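Splicing factor U2AF 35 kDa subunit (Homo sapiens, PDB 1JMT) pairs with the large U2AF subunit and mediates the protein-protein and protein-RNA interactions needed for accurate 3'-splice site selection, recruiting U2 snRNP to the branch point. Local coordinates at residues D21-R24 and S25-D29. The protein carries 1 engineered substitution. Residues are numbered along the deposited sequence; the frame is centred on the assembly and turned at random.
Engineered in segment 25-29: Ser-25 (natural residue Cys).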
ATOM      1  N   ASP A  21      -8.720 -26.472 -15.674  1.00 67.56           N
ATOM      2  CA  ASP A  21      -9.252 -25.981 -14.408  1.00 68.08           C
ATOM      3  C   ASP A  21      -8.371 -26.337 -13.239  1.00 68.34           C
ATOM      4  O   ASP A  21      -7.386 -25.652 -12.992  1.00 73.83           O
ATOM      5  CB  ASP A  21     -10.621 -26.589 -14.146  1.00 70.79           C
ATOM      6  CG  ASP A  21     -11.319 -25.955 -12.972  1.00 73.09           C
ATOM      7  OD1 ASP A  21     -10.725 -25.931 -11.875  1.00 81.55           O
ATOM      8  OD2 ASP A  21     -12.450 -25.447 -13.163  1.00 78.88           O
ATOM      9  N   GLY A  22      -8.758 -27.397 -12.523  1.00 63.56           N
ATOM     10  CA  GLY A  22      -8.017 -27.874 -11.374  1.00 53.54           C
ATOM     11  C   GLY A  22      -6.570 -27.472 -11.318  1.00 50.56           C
ATOM     12  O   GLY A  22      -6.096 -26.983 -10.299  1.00 48.14           O
ATOM     13  N   LEU A  23      -5.866 -27.686 -12.419  1.00 47.05           N
ATOM     14  CA  LEU A  23      -4.467 -27.306 -12.502  1.00 47.82           C
ATOM     15  C   LEU A  23      -4.363 -25.775 -12.571  1.00 49.02           C
ATOM     16  O   LEU A  23      -3.422 -25.174 -12.060  1.00 44.32           O
ATOM     17  CB  LEU A  23      -3.827 -27.920 -13.745  1.00 42.05           C
ATOM     18  CG  LEU A  23      -2.410 -27.430 -14.048  1.00 48.18           C
ATOM     19  CD1 LEU A  23      -1.483 -27.805 -12.904  1.00 49.06           C
ATOM     20  CD2 LEU A  23      -1.928 -28.038 -15.356  1.00 50.59           C
ATOM     21  N   ARG A  24      -5.329 -25.147 -13.228  1.00 48.69           N
ATOM     22  CA  ARG A  24      -5.362 -23.695 -13.332  1.00 53.44           C
ATOM     23  C   ARG A  24      -5.555 -23.073 -11.956  1.00 51.73           C
ATOM     24  O   ARG A  24      -4.963 -22.043 -11.658  1.00 54.82           O
ATOM     25  CB  ARG A  24      -6.488 -23.241 -14.274  1.00 52.37           C
ATOM     26  CG  ARG A  24      -6.154 -23.410 -15.749  1.00 59.32           C
ATOM     27  CD  ARG A  24      -7.303 -22.969 -16.639  1.00 60.48           C
ATOM     28  NE  ARG A  24      -6.997 -23.120 -18.061  1.00 61.94           N
ATOM     29  CZ  ARG A  24      -6.127 -22.367 -18.729  1.00 54.83           C
ATOM     30  NH1 ARG A  24      -5.463 -21.397 -18.113  1.00 52.23           N
ATOM     31  NH2 ARG A  24      -5.925 -22.586 -20.021  1.00 51.38           N
ATOM     32  N   SER A  25      -6.367 -23.704 -11.114  1.00 50.90           N
ATOM     33  CA  SER A  25      -6.603 -23.183  -9.773  1.00 56.01           C
ATOM     34  C   SER A  25      -5.333 -23.184  -8.942  1.00 54.30           C
ATOM     35  O   SER A  25      -5.028 -22.203  -8.265  1.00 56.44           O
ATOM     36  CB  SER A  25      -7.669 -24.008  -9.050  1.00 56.44           C
ATOM     37  OG  SER A  25      -8.934 -23.838  -9.656  1.00 68.86           O
ATOM     38  N   ALA A  26      -4.596 -24.290  -8.993  1.00 50.42           N
ATOM     39  CA  ALA A  26      -3.362 -24.423  -8.231  1.00 48.56           C
ATOM     40  C   ALA A  26      -2.326 -23.400  -8.676  1.00 47.53           C
ATOM     41  O   ALA A  26      -1.653 -22.785  -7.845  1.00 47.58           O
ATOM     42  CB  ALA A  26      -2.799 -25.830  -8.385  1.00 39.81           C
ATOM     43  N   VAL A  27      -2.194 -23.233  -9.989  1.00 41.98           N
ATOM     44  CA  VAL A  27      -1.235 -22.287 -10.540  1.00 44.01           C
ATOM     45  C   VAL A  27      -1.626 -20.870 -10.110  1.00 43.34           C
ATOM     46  O   VAL A  27      -0.779 -20.065  -9.747  1.00 44.02           O
ATOM     47  CB  VAL A  27      -1.200 -22.377 -12.086  1.00 40.90           C
ATOM     48  CG1 VAL A  27      -0.361 -21.253 -12.660  1.00 37.79           C
ATOM     49  CG2 VAL A  27      -0.623 -23.725 -12.514  1.00 41.71           C
ATOM     50  N   SER A  28      -2.922 -20.587 -10.147  1.00 43.33           N
ATOM     51  CA  SER A  28      -3.448 -19.289  -9.759  1.00 48.16           C
ATOM     52  C   SER A  28      -3.182 -19.024  -8.275  1.00 47.15           C
ATOM     53  O   SER A  28      -2.813 -17.918  -7.896  1.00 40.58           O
ATOM     54  CB  SER A  28      -4.950 -19.239 -10.049  1.00 45.79           C
ATOM     55  OG  SER A  28      -5.516 -18.020  -9.615  1.00 56.37           O
ATOM     56  N   ASP A  29      -3.360 -20.039  -7.435  1.00 48.13           N
ATOM     57  CA  ASP A  29      -3.109 -19.870  -6.009  1.00 50.15           C
ATOM     58  C   ASP A  29      -1.654 -19.492  -5.768  1.00 50.22           C
ATOM     59  O   ASP A  29      -1.361 -18.562  -5.012  1.00 48.21           O
ATOM     60  CB  ASP A  29      -3.415 -21.154  -5.228  1.00 53.16           C
ATOM     61  CG  ASP A  29      -4.886 -21.511  -5.234  1.00 58.05           C
ATOM     62  OD1 ASP A  29      -5.726 -20.587  -5.241  1.00 58.44           O
ATOM     63  OD2 ASP A  29      -5.201 -22.723  -5.216  1.00 63.63           O
TER
HETATM   64  O   HOH W   1     -10.257 -26.319  -8.531  1.00 57.91           O
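Backbone bonds of i to i+4 spacing join Leu-23 to Val-27 and Arg-24 to Ser-28 at the start of the long helix 22-51. The N of Val-27 lies 3.1 Å from the O of Leu-23, and the N of Ser-28 approaches the O of Arg-24 more closely, at 2.9 Å. One residue earlier the bond is weak, with 3.3 Å between Ala-26 N and Gly-22 O. The bond from Ser-25 N to Asp-21 O is less certain, because that carbonyl oxygen sits too close to Arg-24 in the model.

Between the two segments, one pair of apolar side chains meets. The CD1 branch of Leu-23 meets CG2 of Val-27 at 4.2 Å, the two side chains running at a slant to each other. Val-27 has CG1 anti to its own backbone N (chi1 171°), which swings CG2 back over the preceding turn, beside the carbonyl oxygen of Leu-23.

A polar pair occupies another side of the turn. OD1 of Asp-21 and OG of Ser-25, an engineered residue replacing the natural cysteine, stand 3.5 Å apart and share a water. That water is 3.0 Å from Ser-25 OG and donates a weak bond to Asp-21 OD1.

The centre of this contact lies about 25 Å from the centre of the chain, and its residues form the largely exposed N-terminal turns of the first helix of an RNA recognition motif, which here is unusually long and projects beyond the beta sheet.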